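Local coordinates for protein alkaline serine protease (Pseudoalteromonas sp., PDB 1Y9Z) that probably hydrolyses peptide bonds in proteins as a cold-adapted, subtilisin-like serine protease, at residues Pro59-Ala64 with Val211-Leu216; Gly66-Gly71 with Glu363-Thr368; Ile73-Ile76 with Gly81-Gly84. All coordinates share one frame; numbering follows the deposited sequence.

Contact 1. Residues Pro59-Ala64 with Val211-Leu216; sequences PGNNNA and VGEGRL
A single carboxylate, that of Glu213, carries nearly the whole contact with the loop Pro59-Ala64. It receives one backbone N-H and three waters. Glu213 and Gly214 form a classic beta bulge opposite Gln360, where strand 214-221 begins, and the side chain reaches from there to the loop that leads into helix 65-74 of the subtilisin-like domain. CG of Glu213 stands beside its backbone N, and the chain is extended beyond it, which carries the carboxylate out to the loop. Asn62 N donates to Glu213 OE1 at 2.8 Å. The bond is nearly straight, 172° at the hydrogen. It comes in on the syn side, tilted 27° from the carboxylate plane. Two waters also donate to OE1 and continue to the loop, one to Asn61 OD1 and the other to Asn62 OD1. OE1 thus takes three bonds. Asn62 has a left-handed backbone, and its ND2 turns to Glu101. On the other oxygen, a water donates to Glu213 OE2 at 2.8 Å, gives its second hydrogen to Gly60 O, and accepts the N-H of Asn63. The methyl of Ala64 lies 3.9 Å from Glu213 OE2. The loop also braces itself: Asn63 ND2 donates to Pro59 O at 2.9 Å, with the carbonyl oxygen only 3° out of the amide plane.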
loop_
_atom_site.group_PDB
_atom_site.type_symbol
_atom_site.label_atom_id
_atom_site.label_comp_id
_atom_site.label_asym_id
_atom_site.label_seq_id
_atom_site.Cartn_x
_atom_site.Cartn_y
_atom_site.Cartn_z
ATOM N N PRO A 59 -0.400 17.282 8.212
ATOM C CA PRO A 59 -0.189 17.153 6.767
ATOM C C PRO A 59 -0.825 18.246 5.917
ATOM O O PRO A 59 -0.295 18.613 4.867
ATOM C CB PRO A 59 -0.768 15.775 6.455
ATOM C CG PRO A 59 -1.831 15.604 7.502
ATOM C CD PRO A 59 -1.145 16.126 8.740
ATOM N N GLY A 60 -1.954 18.770 6.378
ATOM C CA GLY A 60 -2.650 19.784 5.611
ATOM C C GLY A 60 -3.739 19.083 4.819
ATOM O O GLY A 60 -4.131 17.966 5.156
ATOM N N ASN A 61 -4.221 19.723 3.760
ATOM C CA ASN A 61 -5.278 19.138 2.943
ATOM C C ASN A 61 -4.744 18.391 1.728
ATOM O O ASN A 61 -3.814 18.850 1.067
ATOM C CB ASN A 61 -6.243 20.229 2.470
ATOM C CG ASN A 61 -6.782 21.069 3.608
ATOM O OD1 ASN A 61 -7.314 20.545 4.586
ATOM N ND2 ASN A 61 -6.649 22.386 3.483
ATOM N N ASN A 62 -5.337 17.234 1.448
ATOM C CA ASN A 62 -4.958 16.422 0.296
ATOM C C ASN A 62 -3.454 16.190 0.236
ATOM O O ASN A 62 -2.824 16.346 -0.812
ATOM C CB ASN A 62 -5.440 17.116 -0.979
ATOM C CG ASN A 62 -6.866 17.621 -0.852
ATOM O OD1 ASN A 62 -7.795 16.842 -0.644
ATOM N ND2 ASN A 62 -7.044 18.934 -0.961
ATOM N N ASN A 63 -2.888 15.803 1.373
ATOM C CA ASN A 63 -1.457 15.551 1.492
ATOM C C ASN A 63 -1.307 14.398 2.482
ATOM O O ASN A 63 -0.463 14.435 3.372
ATOM C CB ASN A 63 -0.776 16.821 2.019
ATOM C CG ASN A 63 0.732 16.770 1.916
ATOM O OD1 ASN A 63 1.281 16.241 0.953
ATOM N ND2 ASN A 63 1.410 17.350 2.899
ATOM N N ALA A 64 -2.129 13.369 2.290
ATOM C CA ALA A 64 -2.180 12.207 3.177
ATOM C C ALA A 64 -1.200 11.063 2.935
ATOM O O ALA A 64 -1.198 10.084 3.683
ATOM C CB ALA A 64 -3.599 11.648 3.172
ATOM N N VAL A 211 -7.582 12.459 8.563
ATOM C CA VAL A 211 -8.978 12.366 8.970
ATOM C C VAL A 211 -9.961 13.000 7.993
ATOM O O VAL A 211 -9.830 14.168 7.621
ATOM C CB VAL A 211 -9.179 12.980 10.375
ATOM C CG1 VAL A 211 -10.662 13.008 10.735
ATOM C CG2 VAL A 211 -8.411 12.160 11.408
ATOM N N GLY A 212 -10.940 12.199 7.579
ATOM C CA GLY A 212 -11.971 12.662 6.668
ATOM C C GLY A 212 -11.668 12.635 5.181
ATOM O O GLY A 212 -12.563 12.881 4.375
ATOM N N GLU A 213 -10.432 12.325 4.802
ATOM C CA GLU A 213 -10.072 12.315 3.386
ATOM C C GLU A 213 -10.110 10.939 2.735
ATOM O O GLU A 213 -9.871 10.811 1.533
ATOM C CB GLU A 213 -8.682 12.930 3.199
ATOM C CG GLU A 213 -8.608 14.386 3.635
ATOM C CD GLU A 213 -7.302 15.061 3.261
ATOM O OE1 GLU A 213 -7.248 16.305 3.343
ATOM O OE2 GLU A 213 -6.333 14.359 2.894
ATOM N N GLY A 214 -10.430 9.919 3.521
ATOM C CA GLY A 214 -10.464 8.567 2.999
ATOM C C GLY A 214 -11.771 8.116 2.390
ATOM O O GLY A 214 -12.732 8.879 2.267
ATOM N N ARG A 215 -11.799 6.844 2.015
ATOM C CA ARG A 215 -12.971 6.259 1.396
ATOM C C ARG A 215 -12.933 4.759 1.643
ATOM O O ARG A 215 -11.864 4.148 1.616
ATOM C CB ARG A 215 -12.941 6.544 -0.102
ATOM C CG ARG A 215 -14.237 6.275 -0.804
ATOM C CD ARG A 215 -14.073 6.466 -2.292
ATOM N NE ARG A 215 -15.330 6.202 -2.970
ATOM C CZ ARG A 215 -15.423 5.749 -4.213
ATOM N NH1 ARG A 215 -16.616 5.536 -4.746
ATOM N NH2 ARG A 215 -14.322 5.506 -4.913
ATOM N N LEU A 216 -14.095 4.169 1.897
ATOM C CA LEU A 216 -14.171 2.739 2.147
ATOM C C LEU A 216 -15.360 2.132 1.426
ATOM O O LEU A 216 -16.197 2.846 0.878
ATOM C CB LEU A 216 -14.283 2.468 3.650
ATOM C CG LEU A 216 -13.073 2.876 4.497
ATOM C CD1 LEU A 216 -13.399 2.718 5.976
ATOM C CD2 LEU A 216 -11.872 2.025 4.113
HETATM O O HOH W 1 -4.012 15.475 3.986
HETATM O O HOH W 2 -7.999 17.991 5.316
HETATM O O HOH W 3 -9.516 17.406 1.673
#

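Contact 2. Residues Gly66-Gly71 with Glu363-Thr368; sequences GTHVAG and EYYNGT. With PMS (phenylmethanesulfonic acid), chain H.
The imidazole of His68 lies flat on the ring of Tyr365, joining helix 65-74 to strand 362-365. The axes of helix 66-71 and strand 363-365 pass 10.4 Å apart, nearly at right angles. CG of His68 is anti to the backbone N (chi1 -166°), which sends the ring away from its helix and across to the strand. From CB outward, each atom has a neighbour on that side. CB sits 3.7 Å from Tyr365 CE1. CG is closest to the tyrosine, 3.4 Å from Tyr365 CD1. CD2 lies over the centre of the tyrosine ring. On the other branch, ND1 also faces Tyr365 CD1, and CE1 comes 3.6 Å from Tyr365 CB, whose C-H points at the imidazole face in a CH-pi contact. At the tip, NE2 donates to Glu363 O at 3.0 Å. That oxygen is met at the ring edge, but the bond is bent, 139° at the hydrogen. NE2 also has a weak bond to Ile205 O in the neighbouring strand 205-208. The rings of His68 and Tyr365 form an offset stack, with nearly parallel planes and centroids 3.9 Å apart. With an alanine at His68, Glu363 O would probably lose this donor, and the face of Tyr365 its stacking partner. Met370 of helix 368-385 touches both aromatic side chains. Farther along, Thr368 OG1 lies 2.9 Å from O1S of the bound phenylmethanesulfonic acid and accepts from Gly158 N. The segments carry two sequence patterns of the subtilase family: the helix that starts at His65, a residue of the inhibitor pocket, and the Gly-Thr-Ser sequence at the start of helix 368-385, with Gly367 at the N-cap.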
loop_
_atom_site.group_PDB
_atom_site.type_symbol
_atom_site.label_atom_id
_atom_site.label_comp_id
_atom_site.label_asym_id
_atom_site.label_seq_id
_atom_site.Cartn_x
_atom_site.Cartn_y
_atom_site.Cartn_z
ATOM N N GLY A 66 2.044 10.536 3.480
ATOM C CA GLY A 66 2.871 10.166 4.617
ATOM C C GLY A 66 2.106 9.489 5.735
ATOM O O GLY A 66 2.658 8.667 6.468
ATOM N N THR A 67 0.834 9.842 5.871
ATOM C CA THR A 67 -0.009 9.263 6.905
ATOM C C THR A 67 -0.362 7.822 6.539
ATOM O O THR A 67 -0.449 6.956 7.411
ATOM C CB THR A 67 -1.283 10.119 7.093
ATOM O OG1 THR A 67 -0.909 11.403 7.613
ATOM C CG2 THR A 67 -2.254 9.453 8.057
ATOM N N HIS A 68 -0.550 7.563 5.248
ATOM C CA HIS A 68 -0.862 6.217 4.783
ATOM C C HIS A 68 0.375 5.341 5.019
ATOM O O HIS A 68 0.281 4.239 5.560
ATOM C CB HIS A 68 -1.236 6.264 3.298
ATOM C CG HIS A 68 -1.894 5.015 2.797
ATOM N ND1 HIS A 68 -1.186 3.878 2.468
ATOM C CD2 HIS A 68 -3.199 4.724 2.579
ATOM C CE1 HIS A 68 -2.028 2.940 2.069
ATOM N NE2 HIS A 68 -3.255 3.427 2.127
ATOM N N VAL A 69 1.536 5.853 4.624
ATOM C CA VAL A 69 2.802 5.151 4.808
ATOM C C VAL A 69 3.033 4.861 6.298
ATOM O O VAL A 69 3.389 3.741 6.672
ATOM C CB VAL A 69 3.965 6.002 4.240
ATOM C CG1 VAL A 69 5.308 5.436 4.670
ATOM C CG2 VAL A 69 3.874 6.040 2.716
ATOM N N ALA A 70 2.809 5.865 7.142
ATOM C CA ALA A 70 2.990 5.715 8.585
ATOM C C ALA A 70 2.056 4.652 9.157
ATOM O O ALA A 70 2.452 3.875 10.028
ATOM C CB ALA A 70 2.753 7.050 9.283
ATOM N N GLY A 71 0.817 4.621 8.670
ATOM C CA GLY A 71 -0.140 3.636 9.145
ATOM C C GLY A 71 0.306 2.215 8.843
ATOM O O GLY A 71 0.069 1.298 9.630
ATOM N N GLU A 363 -8.100 4.403 3.740
ATOM C CA GLU A 363 -8.299 4.286 2.306
ATOM C C GLU A 363 -7.327 3.303 1.681
ATOM O O GLU A 363 -6.240 3.061 2.211
ATOM C CB GLU A 363 -8.136 5.654 1.630
ATOM C CG GLU A 363 -8.618 5.678 0.183
ATOM C CD GLU A 363 -8.626 7.068 -0.427
ATOM O OE1 GLU A 363 -9.107 7.200 -1.572
ATOM O OE2 GLU A 363 -8.158 8.022 0.228
ATOM N N TYR A 364 -7.742 2.731 0.556
ATOM C CA TYR A 364 -6.907 1.806 -0.194
ATOM C C TYR A 364 -6.054 2.609 -1.172
ATOM O O TYR A 364 -6.571 3.461 -1.899
ATOM C CB TYR A 364 -7.762 0.819 -0.993
ATOM C CG TYR A 364 -8.288 -0.347 -0.193
ATOM C CD1 TYR A 364 -9.507 -0.270 0.485
ATOM C CD2 TYR A 364 -7.554 -1.526 -0.098
ATOM C CE1 TYR A 364 -9.979 -1.347 1.238
ATOM C CE2 TYR A 364 -8.012 -2.599 0.648
ATOM C CZ TYR A 364 -9.222 -2.507 1.314
ATOM O OH TYR A 364 -9.651 -3.582 2.060
ATOM N N TYR A 365 -4.751 2.340 -1.165
ATOM C CA TYR A 365 -3.791 2.986 -2.064
ATOM C C TYR A 365 -3.004 1.903 -2.793
ATOM O O TYR A 365 -2.884 0.779 -2.304
ATOM C CB TYR A 365 -2.752 3.812 -1.299
ATOM C CG TYR A 365 -3.124 5.207 -0.848
ATOM C CD1 TYR A 365 -2.120 6.094 -0.463
ATOM C CD2 TYR A 365 -4.450 5.635 -0.763
ATOM C CE1 TYR A 365 -2.414 7.367 -0.000
ATOM C CE2 TYR A 365 -4.759 6.925 -0.298
ATOM C CZ TYR A 365 -3.730 7.778 0.083
ATOM O OH TYR A 365 -3.994 9.038 0.563
ATOM N N ASN A 366 -2.446 2.266 -3.946
ATOM C CA ASN A 366 -1.601 1.368 -4.740
ATOM C C ASN A 366 -0.256 2.064 -4.898
ATOM O O ASN A 366 -0.203 3.289 -5.008
ATOM C CB ASN A 366 -2.128 1.182 -6.165
ATOM C CG ASN A 366 -3.531 0.640 -6.227
ATOM O OD1 ASN A 366 -4.228 0.852 -7.221
ATOM N ND2 ASN A 366 -3.953 -0.072 -5.195
ATOM N N GLY A 367 0.827 1.295 -4.938
ATOM C CA GLY A 367 2.120 1.912 -5.156
ATOM C C GLY A 367 3.321 1.258 -4.517
ATOM O O GLY A 367 3.200 0.538 -3.525
ATOM N N THR A 368 4.494 1.490 -5.103
ATOM C CA THR A 368 5.720 0.959 -4.533
ATOM C C THR A 368 5.939 1.721 -3.227
ATOM O O THR A 368 6.668 1.267 -2.350
ATOM C CB THR A 368 6.939 1.153 -5.477
ATOM O OG1 THR A 368 7.020 2.517 -5.908
ATOM C CG2 THR A 368 6.819 0.242 -6.684
HETATM C C PMS H . 5.265 7.665 -5.145
HETATM S S PMS H . 6.137 6.229 -4.475
HETATM C C1 PMS H . 6.003 9.008 -4.911
HETATM C C2 PMS H . 6.928 9.460 -5.919
HETATM C C3 PMS H . 7.630 10.695 -5.743
HETATM C C4 PMS H . 7.372 11.449 -4.534
HETATM C C5 PMS H . 6.465 11.011 -3.539
HETATM C C6 PMS H . 5.741 9.785 -3.671
HETATM O O2S PMS H . 7.567 6.460 -4.653
HETATM O O1S PMS H . 5.733 5.038 -5.185
#

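Contact 3. Residues Ile73-Ile76 with Gly81-Gly84; sequences IAAI and GVVG. With CA (calcium ion), chain C.
Val82 and Ile76 meet through a calcium ion that both bind with their carbonyl oxygens. Gly81 leads in with a positive phi, which favours glycine, and pairs by its backbone with Thr3 near the N-terminus. At Val82 the carbonyl turns to the metal, with O 2.4 Å from the calcium. Ile76 O binds it at 2.3 Å. The two oxygens stand 3.2 Å apart, from Ile76 O to Val82 O, a closeness explained by the shared ion. Glu2, Asp39, Asn78 and Glu80 complete the site, for seven oxygens in all. It resembles the strong calcium site of many subtilisins. The side chain of Val82 packs instead. CG1 stands beside its backbone N (chi1 -61°), and this leaves CG2 between N and the carbonyl carbon, where it touches the methyl of Ala75 at 3.6 Å. Val83 turns its CB away, and its side chain packs on Glu2 and Thr4. Its CA still faces the other segment and makes a C-H...O contact of 3.5 Å with Ala75 O. The same oxygen accepts the N-H of Gly84, with Gly84 N 2.9 Å from Ala75 O and 156° at the hydrogen. Gly84 lies close against Ala74, its CA 4.0 Å from Ala74 N. A side chain there would strike Ile73, Ala74 and Ala75. The loop 81-84 thus lies against the last residues of helix 65-74 before the chain goes on to strand 92-100. Ile73 bonds to Met86 through the backbone, while its side chain packs between helix 368-385, at Pro373 and Ser376, and strand 25-30, at Ile26 and Ile28.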
loop_
_atom_site.group_PDB
_atom_site.type_symbol
_atom_site.label_atom_id
_atom_site.label_comp_id
_atom_site.label_asym_id
_atom_site.label_seq_id
_atom_site.Cartn_x
_atom_site.Cartn_y
_atom_site.Cartn_z
ATOM N N ILE A 73 3.334 1.200 8.737
ATOM C CA ILE A 73 4.431 0.936 9.660
ATOM C C ILE A 73 3.978 0.772 11.107
ATOM O O ILE A 73 4.459 -0.118 11.817
ATOM C CB ILE A 73 5.471 2.084 9.620
ATOM C CG1 ILE A 73 6.174 2.098 8.262
ATOM C CG2 ILE A 73 6.485 1.925 10.749
ATOM C CD1 ILE A 73 7.008 3.340 8.013
ATOM N N ALA A 74 3.045 1.613 11.547
ATOM C CA ALA A 74 2.638 1.562 12.942
ATOM C C ALA A 74 1.217 1.954 13.330
ATOM O O ALA A 74 1.019 2.528 14.402
ATOM C CB ALA A 74 3.628 2.381 13.768
ATOM N N ALA A 75 0.226 1.669 12.491
ATOM C CA ALA A 75 -1.148 1.985 12.887
ATOM C C ALA A 75 -1.342 1.231 14.208
ATOM O O ALA A 75 -0.993 0.055 14.320
ATOM C CB ALA A 75 -2.141 1.502 11.842
ATOM N N ILE A 76 -1.897 1.916 15.202
ATOM C CA ILE A 76 -2.069 1.351 16.536
ATOM C C ILE A 76 -3.123 0.264 16.707
ATOM O O ILE A 76 -4.219 0.352 16.162
ATOM C CB ILE A 76 -2.353 2.483 17.537
ATOM C CG1 ILE A 76 -1.194 3.481 17.512
ATOM C CG2 ILE A 76 -2.534 1.921 18.943
ATOM C CD1 ILE A 76 -1.442 4.730 18.323
ATOM N N GLY A 81 -10.126 0.730 13.203
ATOM C CA GLY A 81 -9.248 0.954 12.070
ATOM C C GLY A 81 -8.439 -0.255 11.646
ATOM O O GLY A 81 -8.991 -1.323 11.376
ATOM N N VAL A 82 -7.121 -0.087 11.584
ATOM C CA VAL A 82 -6.231 -1.167 11.171
ATOM C C VAL A 82 -5.062 -1.317 12.142
ATOM O O VAL A 82 -5.088 -0.781 13.254
ATOM C CB VAL A 82 -5.676 -0.899 9.743
ATOM C CG1 VAL A 82 -6.824 -0.836 8.745
ATOM C CG2 VAL A 82 -4.892 0.404 9.721
ATOM N N VAL A 83 -4.048 -2.069 11.719
ATOM C CA VAL A 83 -2.839 -2.288 12.505
ATOM C C VAL A 83 -1.645 -2.259 11.557
ATOM O O VAL A 83 -1.736 -2.730 10.420
ATOM C CB VAL A 83 -2.854 -3.657 13.240
ATOM C CG1 VAL A 83 -3.909 -3.649 14.323
ATOM C CG2 VAL A 83 -3.115 -4.784 12.256
ATOM N N GLY A 84 -0.544 -1.676 12.022
ATOM C CA GLY A 84 0.662 -1.611 11.218
ATOM C C GLY A 84 1.625 -2.720 11.606
ATOM O O GLY A 84 1.311 -3.555 12.459
HETATM CA CA CA C . -6.209 0.356 15.032
#

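How the contacts relate
Helix 65-74 ties the three contacts together. Contact 1 holds the loop that leads into it, contact 2 its first turns, and contact 3 its last residues. Contact 1 is the most exposed, and its chemistry is that of a carboxylate and water. Contact 2 is partly buried, with its centre about 5 Å from the centre of the chain, the nearest of the three, and relies on aromatic stacking. Contact 3 is buried and uses backbone oxygens and a metal. Contacts 1 and 2 touch: Ala64 CB lies 3.7 Å from Tyr365 OH, and Glu363 packs against Gly214. Contact 3 adjoins contact 2 in sequence but stays clear of contact 1, with nearest atoms about 7 Å apart.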